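Local coordinates for lipoprotein LpqN (Mycobacterium tuberculosis, PDB 6MNA), which takes part in cell envelope biogenesis, may connect MmpL transporters with periplasmic proteins, and serves as a virulence factor required for intracellular survival, at residues R101-G106 / T120-L125; K179-A184 / N202-D207. One frame throughout, in Å; residues are numbered along the deposited sequence.

Contacts 1 and 2 come in series along the chain, with centres about 15 Å apart, and share one antiparallel sheet, in a family assigned to the Mog1p/PsbP clan. Contact 1 sets the approach to strand 106-109 against strand 120-130; contact 2 pairs strands 179-192 and 195-206 of a hairpin. The seam between them lies where strands 120-130 and 195-206 run as neighbours: V122 O meets N202 N at 2.8 Å, a probable hydrogen bond, and I121 CG1 packs on A203 CB at 3.7 Å. Both I121 and A203 touch the bound decanoyl glucose, so the shared sheet contributes to the site that holds the decanoyl chain, consistent with a role in handling envelope lipids.

Contact 1 (R101-G106 / T120-L125); sequences RAPYGG and TIVAIL
Two backbone hydrogen bonds bracket the approach of Y104 and G105 to A123. In the first, Y104 N donates to A123 O (2.8 Å). In the second, A123 N donates to G105 O (2.9 Å). The type I beta turn from A102 to G105, closed by G105 N on A102 O, thus delivers the chain into antiparallel register, and G106 faces V122 as a non-hydrogen-bonded pair at the start of strand 106-109. Lacking a side chain, G106 can bring its CA to 3.2 Å from I121 O.

V122 sets both methyls against the turn: CG2 meets A102 CB, while CG1, anti to the backbone N (chi1 151°), lies 4.1 Å from P103 CD. The next ring atom, P103 CG, touches I124 CG1 across an oblique crossing.

Y104 carries the largest share of the contact. Its CG stands anti to the backbone N (chi1 -160°), which lays the ring alongside L125; A123 CB sits at the ring edge, and the ring of H77 also stacks on Y104. L125 CD1 reaches Y104 CE1 (3.6 Å), and L125 CB makes a CH-pi contact 3.8 Å from the centroid of the Y104 ring, 19° off its normal.

Contact 2 (K179-A184 / N202-D207); sequences KLRTVA and NADALD. With U2D (6-O-decanoyl-alpha-D-glucopyranose), chain B.
The guanidinium of R181 has the A205-L206 peptide, through A205 C and L206 N, over one face and the carboxylate of D204 at its edge. The grip on D204 is side-on and bidentate. R181 NE lies 2.9 Å from D204 OD1, on its syn lone pair, and OD1 lies in the guanidinium plane. R181 NH2 meets D204 OD2 at 2.8 Å from above the carboxylate plane. The unequal approach goes with a 36° angle between the guanidinium and carboxylate planes. A bend at chi3 (59°) turns the guanidinium back over the neighbouring strand, and NH1 reaches L206 CD2 (3.4 Å) while also salt-bridging D117. One cation holds two acidic groups, which would probably keep both carboxylates ionised.

In antiparallel register, T182 and A205 exchange two hydrogen bonds, as do A184 and A203, with A203 N 2.8 Å from A184 O. Just past strand 195-206, D207 N bonds L180 O, and a water bridges T182 OG1 to D207 OD1, with T210 also bonding T182 OG1.

T182, A184 and A203 turn their side chains to the sheet face that meets the ligand. A184 CB lies 3.4 Å from CBB of the decanoyl chain, and T182 CG2 is 3.6 Å from the ester oxygen O6. The whole is an antiparallel beta hairpin whose small residues line an acyl-glucose pocket, its other face stapled by an arginine-aspartate salt bridge.

Contact 1 (R101-G106 / T120-L125)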
ATOM      1  N   ARG A 101       3.111  13.224   3.653  1.00 35.20           N
ATOM      2  CA  ARG A 101       1.941  12.726   2.942  1.00 41.20           C
ATOM      3  C   ARG A 101       2.233  11.454   2.152  1.00 40.89           C
ATOM      4  O   ARG A 101       1.303  10.703   1.848  1.00 34.56           O
ATOM      5  CB  ARG A 101       1.417  13.805   1.979  1.00 51.49           C
ATOM      6  CG  ARG A 101       0.103  14.503   2.385  1.00 58.97           C
ATOM      7  CD  ARG A 101      -0.758  14.790   1.139  1.00 77.28           C
ATOM      8  NE  ARG A 101      -1.208  13.555   0.487  1.00 87.09           N
ATOM      9  CZ  ARG A 101      -1.546  13.443  -0.798  1.00 80.91           C
ATOM     10  NH1 ARG A 101      -1.482  14.496  -1.609  1.00 68.90           N
ATOM     11  NH2 ARG A 101      -1.945  12.264  -1.273  1.00 64.01           N
ATOM     12  N   ALA A 102       3.496  11.215   1.786  1.00 30.13           N
ATOM     13  CA  ALA A 102       3.878  10.080   0.933  1.00 25.60           C
ATOM     14  C   ALA A 102       5.177   9.530   1.501  1.00 26.86           C
ATOM     15  O   ALA A 102       6.266   9.846   1.011  1.00 28.31           O
ATOM     16  CB  ALA A 102       4.056  10.507  -0.510  1.00 24.08           C
ATOM     17  N   PRO A 103       5.088   8.752   2.571  1.00 24.37           N
ATOM     18  CA  PRO A 103       6.275   8.410   3.360  1.00 30.61           C
ATOM     19  C   PRO A 103       7.390   7.746   2.589  1.00 31.98           C
ATOM     20  O   PRO A 103       8.570   7.994   2.872  1.00 29.22           O
ATOM     21  CB  PRO A 103       5.681   7.477   4.420  1.00 30.86           C
ATOM     22  CG  PRO A 103       4.323   7.995   4.609  1.00 33.44           C
ATOM     23  CD  PRO A 103       3.854   8.335   3.249  1.00 27.61           C
ATOM     24  N   TYR A 104       7.061   6.893   1.639  1.00 21.58           N
ATOM     25  CA  TYR A 104       8.055   6.248   0.784  1.00 21.37           C
ATOM     26  C   TYR A 104       7.862   6.655  -0.661  1.00 25.71           C
ATOM     27  O   TYR A 104       8.177   5.907  -1.591  1.00 27.41           O
ATOM     28  CB  TYR A 104       7.997   4.739   0.943  1.00 23.19           C
ATOM     29  CG  TYR A 104       9.202   3.970   0.512  1.00 22.90           C
ATOM     30  CD1 TYR A 104      10.383   3.988   1.269  1.00 25.93           C
ATOM     31  CD2 TYR A 104       9.181   3.204  -0.633  1.00 23.13           C
ATOM     32  CE1 TYR A 104      11.464   3.246   0.898  1.00 25.92           C
ATOM     33  CE2 TYR A 104      10.286   2.455  -1.020  1.00 28.28           C
ATOM     34  CZ  TYR A 104      11.417   2.494  -0.252  1.00 31.28           C
ATOM     35  OH  TYR A 104      12.504   1.763  -0.635  1.00 29.45           O
ATOM     36  N   GLY A 105       7.379   7.869  -0.854  1.00 26.55           N
ATOM     37  CA  GLY A 105       7.173   8.369  -2.187  1.00 20.15           C
ATOM     38  C   GLY A 105       5.831   7.895  -2.687  1.00 22.11           C
ATOM     39  O   GLY A 105       5.042   7.283  -1.969  1.00 25.73           O
ATOM     40  N   GLY A 106       5.570   8.205  -3.939  1.00 27.79           N
ATOM     41  CA  GLY A 106       4.251   7.934  -4.481  1.00 30.70           C
ATOM     42  C   GLY A 106       4.167   8.477  -5.881  1.00 34.08           C
ATOM     43  O   GLY A 106       5.123   9.040  -6.419  1.00 30.28           O
ATOM     44  N   THR A 120      -4.172   9.097  -6.758  1.00 29.69           N
ATOM     45  CA  THR A 120      -2.835   8.960  -6.196  1.00 26.19           C
ATOM     46  C   THR A 120      -2.604   7.528  -5.718  1.00 27.56           C
ATOM     47  O   THR A 120      -3.514   6.859  -5.226  1.00 23.23           O
ATOM     48  CB  THR A 120      -2.600   9.894  -5.000  1.00 32.48           C
ATOM     49  OG1 THR A 120      -3.430   9.490  -3.901  1.00 37.73           O
ATOM     50  CG2 THR A 120      -2.899  11.358  -5.348  1.00 35.34           C
ATOM     51  N   ILE A 121      -1.342   7.114  -5.776  1.00 26.49           N
ATOM     52  CA  ILE A 121      -0.910   5.871  -5.161  1.00 21.00           C
ATOM     53  C   ILE A 121       0.346   6.226  -4.363  1.00 27.41           C
ATOM     54  O   ILE A 121       1.303   6.773  -4.916  1.00 25.49           O
ATOM     55  CB  ILE A 121      -0.619   4.782  -6.186  1.00 21.43           C
ATOM     56  CG1 ILE A 121      -1.820   4.591  -7.127  1.00 27.14           C
ATOM     57  CG2 ILE A 121      -0.254   3.499  -5.456  1.00 29.01           C
ATOM     58  CD1 ILE A 121      -1.569   3.585  -8.192  1.00 33.38           C
ATOM     59  N   VAL A 122       0.280   5.996  -3.072  1.00 24.08           N
ATOM     60  CA  VAL A 122       1.290   6.387  -2.111  1.00 25.62           C
ATOM     61  C   VAL A 122       1.907   5.112  -1.560  1.00 24.16           C
ATOM     62  O   VAL A 122       1.213   4.132  -1.303  1.00 23.50           O
ATOM     63  CB  VAL A 122       0.638   7.240  -1.009  1.00 31.21           C
ATOM     64  CG1 VAL A 122       1.353   7.096   0.284  1.00 35.98           C
ATOM     65  CG2 VAL A 122       0.546   8.712  -1.490  1.00 32.34           C
ATOM     66  N   ALA A 123       3.200   5.144  -1.322  1.00 21.00           N
ATOM     67  CA  ALA A 123       3.899   4.007  -0.746  1.00 25.34           C
ATOM     68  C   ALA A 123       4.353   4.302   0.680  1.00 21.58           C
ATOM     69  O   ALA A 123       4.707   5.448   1.029  1.00 22.37           O
ATOM     70  CB  ALA A 123       5.089   3.627  -1.621  1.00 24.19           C
ATOM     71  N   ILE A 124       4.320   3.275   1.515  1.00 18.51           N
ATOM     72  CA  ILE A 124       4.827   3.304   2.873  1.00 22.03           C
ATOM     73  C   ILE A 124       5.702   2.068   3.084  1.00 21.75           C
ATOM     74  O   ILE A 124       5.329   0.969   2.682  1.00 21.27           O
ATOM     75  CB  ILE A 124       3.711   3.297   3.921  1.00 27.58           C
ATOM     76  CG1 ILE A 124       2.639   4.353   3.609  1.00 34.65           C
ATOM     77  CG2 ILE A 124       4.327   3.484   5.310  1.00 29.05           C
ATOM     78  CD1 ILE A 124       1.382   4.143   4.409  1.00 40.24           C
ATOM     79  N   LEU A 125       6.868   2.243   3.685  1.00 20.91           N
ATOM     80  CA  LEU A 125       7.734   1.090   3.930  1.00 20.94           C
ATOM     81  C   LEU A 125       8.114   1.090   5.397  1.00 27.99           C
ATOM     82  O   LEU A 125       8.658   2.085   5.918  1.00 22.24           O
ATOM     83  CB  LEU A 125       8.985   1.143   3.050  1.00 23.14           C
ATOM     84  CG  LEU A 125       9.701  -0.087   2.466  1.00 34.80           C
ATOM     85  CD1 LEU A 125      11.220   0.001   2.531  1.00 23.13           C
ATOM     86  CD2 LEU A 125       9.186  -1.444   2.939  1.00 25.86           C
TER

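Contact 2 (K179-A184 / N202-D207)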
ATOM      1  N   LYS A 179     -19.134  11.409  -1.029  1.00 32.19           N
ATOM      2  CA  LYS A 179     -18.629  11.079  -2.347  1.00 26.78           C
ATOM      3  C   LYS A 179     -18.063   9.665  -2.341  1.00 36.80           C
ATOM      4  O   LYS A 179     -17.302   9.299  -1.439  1.00 31.86           O
ATOM      5  CB  LYS A 179     -17.549  12.051  -2.806  1.00 35.90           C
ATOM      6  CG  LYS A 179     -17.943  13.520  -2.703  1.00 38.06           C
ATOM      7  CD  LYS A 179     -16.939  14.383  -3.466  1.00 50.01           C
ATOM      8  CE  LYS A 179     -16.947  15.850  -3.006  1.00 56.90           C
ATOM      9  NZ  LYS A 179     -18.282  16.524  -3.180  1.00 51.10           N
ATOM     10  N   LEU A 180     -18.396   8.893  -3.370  1.00 27.55           N
ATOM     11  CA  LEU A 180     -17.844   7.541  -3.486  1.00 28.32           C
ATOM     12  C   LEU A 180     -16.410   7.601  -3.983  1.00 25.56           C
ATOM     13  O   LEU A 180     -16.111   8.267  -4.991  1.00 22.87           O
ATOM     14  CB  LEU A 180     -18.679   6.702  -4.437  1.00 27.44           C
ATOM     15  CG  LEU A 180     -18.500   5.195  -4.265  1.00 26.76           C
ATOM     16  CD1 LEU A 180     -19.104   4.769  -2.925  1.00 31.10           C
ATOM     17  CD2 LEU A 180     -19.159   4.455  -5.452  1.00 30.81           C
ATOM     18  N   ARG A 181     -15.522   6.846  -3.314  1.00 28.64           N
ATOM     19  CA  ARG A 181     -14.125   6.767  -3.693  1.00 26.11           C
ATOM     20  C   ARG A 181     -13.721   5.311  -3.897  1.00 19.87           C
ATOM     21  O   ARG A 181     -14.237   4.424  -3.229  1.00 28.54           O
ATOM     22  CB  ARG A 181     -13.216   7.393  -2.608  1.00 25.98           C
ATOM     23  CG  ARG A 181     -13.714   8.755  -2.089  1.00 35.29           C
ATOM     24  CD  ARG A 181     -12.629   9.417  -1.191  1.00 39.86           C
ATOM     25  NE  ARG A 181     -11.402   9.606  -1.950  1.00 32.63           N
ATOM     26  CZ  ARG A 181     -11.129  10.695  -2.668  1.00 36.93           C
ATOM     27  NH1 ARG A 181     -12.007  11.694  -2.708  1.00 37.98           N
ATOM     28  NH2 ARG A 181     -10.003  10.785  -3.358  1.00 37.28           N
ATOM     29  N   THR A 182     -12.833   5.090  -4.852  1.00 21.87           N
ATOM     30  CA  THR A 182     -12.199   3.791  -5.054  1.00 21.18           C
ATOM     31  C   THR A 182     -10.912   3.766  -4.257  1.00 24.94           C
ATOM     32  O   THR A 182     -10.108   4.686  -4.364  1.00 25.25           O
ATOM     33  CB  THR A 182     -11.905   3.549  -6.523  1.00 24.67           C
ATOM     34  OG1 THR A 182     -13.152   3.422  -7.226  1.00 29.29           O
ATOM     35  CG2 THR A 182     -11.126   2.258  -6.730  1.00 32.83           C
ATOM     36  N   VAL A 183     -10.723   2.724  -3.467  1.00 22.88           N
ATOM     37  CA  VAL A 183      -9.479   2.609  -2.677  1.00 17.94           C
ATOM     38  C   VAL A 183      -8.963   1.194  -2.859  1.00 23.84           C
ATOM     39  O   VAL A 183      -9.730   0.240  -3.058  1.00 21.85           O
ATOM     40  CB  VAL A 183      -9.759   2.948  -1.217  1.00 19.16           C
ATOM     41  CG1 VAL A 183     -10.788   1.973  -0.602  1.00 26.70           C
ATOM     42  CG2 VAL A 183      -8.452   3.007  -0.400  1.00 36.28           C
ATOM     43  N   ALA A 184      -7.647   1.056  -2.824  1.00 21.97           N
ATOM     44  CA  ALA A 184      -7.089  -0.280  -2.873  1.00 20.62           C
ATOM     45  C   ALA A 184      -5.779  -0.231  -2.114  1.00 26.87           C
ATOM     46  O   ALA A 184      -5.150   0.823  -1.996  1.00 24.71           O
ATOM     47  CB  ALA A 184      -6.859  -0.779  -4.290  1.00 24.25           C
ATOM     48  N   ASN A 202      -0.941   2.324  -1.357  1.00 23.09           N
ATOM     49  CA  ASN A 202      -2.282   2.788  -1.032  1.00 21.24           C
ATOM     50  C   ASN A 202      -2.818   3.630  -2.181  1.00 25.48           C
ATOM     51  O   ASN A 202      -2.339   4.741  -2.420  1.00 24.44           O
ATOM     52  CB  ASN A 202      -2.285   3.621   0.245  1.00 25.98           C
ATOM     53  CG  ASN A 202      -1.911   2.820   1.470  1.00 28.65           C
ATOM     54  OD1 ASN A 202      -2.243   1.650   1.574  1.00 31.16           O
ATOM     55  ND2 ASN A 202      -1.243   3.456   2.408  1.00 32.35           N
ATOM     56  N   ALA A 203      -3.866   3.163  -2.827  1.00 21.35           N
ATOM     57  CA  ALA A 203      -4.377   3.830  -4.011  1.00 24.87           C
ATOM     58  C   ALA A 203      -5.723   4.429  -3.662  1.00 26.84           C
ATOM     59  O   ALA A 203      -6.519   3.817  -2.923  1.00 25.11           O
ATOM     60  CB  ALA A 203      -4.476   2.866  -5.189  1.00 29.88           C
ATOM     61  N   ASP A 204      -5.990   5.625  -4.190  1.00 23.82           N
ATOM     62  CA  ASP A 204      -7.206   6.333  -3.821  1.00 27.07           C
ATOM     63  C   ASP A 204      -7.611   7.279  -4.942  1.00 29.88           C
ATOM     64  O   ASP A 204      -6.770   7.994  -5.472  1.00 22.66           O
ATOM     65  CB  ASP A 204      -7.004   7.100  -2.517  1.00 35.06           C
ATOM     66  CG  ASP A 204      -8.132   8.086  -2.237  1.00 46.37           C
ATOM     67  OD1 ASP A 204      -9.271   7.632  -2.094  1.00 42.08           O
ATOM     68  OD2 ASP A 204      -7.883   9.312  -2.165  1.00 59.49           O
ATOM     69  N   ALA A 205      -8.893   7.256  -5.319  1.00 23.70           N
ATOM     70  CA  ALA A 205      -9.360   8.173  -6.347  1.00 26.14           C
ATOM     71  C   ALA A 205     -10.866   8.272  -6.229  1.00 30.30           C
ATOM     72  O   ALA A 205     -11.520   7.411  -5.634  1.00 26.48           O
ATOM     73  CB  ALA A 205      -8.990   7.720  -7.758  1.00 26.54           C
ATOM     74  N   LEU A 206     -11.411   9.338  -6.799  1.00 28.61           N
ATOM     75  CA  LEU A 206     -12.858   9.400  -6.959  1.00 28.23           C
ATOM     76  C   LEU A 206     -13.342   8.250  -7.827  1.00 21.63           C
ATOM     77  O   LEU A 206     -12.645   7.803  -8.740  1.00 26.47           O
ATOM     78  CB  LEU A 206     -13.239  10.735  -7.584  1.00 29.07           C
ATOM     79  CG  LEU A 206     -13.013  11.948  -6.679  1.00 35.60           C
ATOM     80  CD1 LEU A 206     -13.154  13.227  -7.520  1.00 43.65           C
ATOM     81  CD2 LEU A 206     -13.949  11.973  -5.461  1.00 34.07           C
ATOM     82  N   ASP A 207     -14.600   7.835  -7.590  1.00 28.31           N
ATOM     83  CA  ASP A 207     -15.208   6.732  -8.332  1.00 25.46           C
ATOM     84  C   ASP A 207     -15.036   6.886  -9.839  1.00 31.38           C
ATOM     85  O   ASP A 207     -14.670   5.937 -10.538  1.00 28.98           O
ATOM     86  CB  ASP A 207     -16.696   6.627  -7.959  1.00 32.15           C
ATOM     87  CG  ASP A 207     -17.407   5.510  -8.717  1.00 40.42           C
ATOM     88  OD1 ASP A 207     -17.079   4.336  -8.452  1.00 33.86           O
ATOM     89  OD2 ASP A 207     -18.267   5.816  -9.582  1.00 29.76           O
TER
HETATM   90  C1  U2D B   1     -13.684  -3.407  -6.692  1.00 72.91           C
HETATM   91  C2  U2D B   1     -13.654  -4.930  -6.256  1.00 73.67           C
HETATM   92  C3  U2D B   1     -12.239  -5.554  -6.475  1.00 65.33           C
HETATM   93  C4  U2D B   1     -11.669  -4.817  -7.655  1.00 82.26           C
HETATM   94  C5  U2D B   1     -11.378  -3.398  -7.032  1.00 67.87           C
HETATM   95  C6  U2D B   1     -11.017  -2.306  -8.018  1.00 61.78           C
HETATM   96  CAX U2D B   1      -9.013  -1.253  -7.234  1.00 52.26           C
HETATM   97  CAY U2D B   1      -8.616  -0.179  -8.229  1.00 52.70           C
HETATM   98  CAZ U2D B   1      -7.253  -0.455  -8.861  1.00 52.09           C
HETATM   99  CBA U2D B   1      -6.098  -0.117  -7.935  1.00 49.42           C
HETATM  100  CBB U2D B   1      -5.426  -1.375  -7.317  1.00 50.95           C
HETATM  101  CBC U2D B   1      -4.227  -0.702  -6.644  1.00 52.72           C
HETATM  102  CBD U2D B   1      -3.554  -1.720  -5.768  1.00 48.75           C
HETATM  103  CBE U2D B   1      -2.521  -0.927  -4.886  1.00 40.03           C
HETATM  104  CBF U2D B   1      -1.512  -0.314  -5.843  1.00 40.93           C
HETATM  105  CBG U2D B   1      -0.793  -1.389  -6.703  1.00 46.06           C
HETATM  106  O11 U2D B   1      -8.442  -2.503  -7.624  1.00 65.94           O
HETATM  107  O2  U2D B   1     -14.006  -5.140  -4.875  1.00 69.95           O
HETATM  108  O3  U2D B   1     -12.272  -7.001  -6.614  1.00 72.84           O
HETATM  109  O4  U2D B   1     -10.469  -5.428  -8.167  1.00 62.51           O
HETATM  110  O5  U2D B   1     -12.485  -2.808  -6.262  1.00 67.21           O
HETATM  111  O6  U2D B   1     -10.451  -1.282  -7.194  1.00 50.79           O
HETATM  112  O   HOH W   1     -15.692   3.679  -6.215  1.00 32.55           O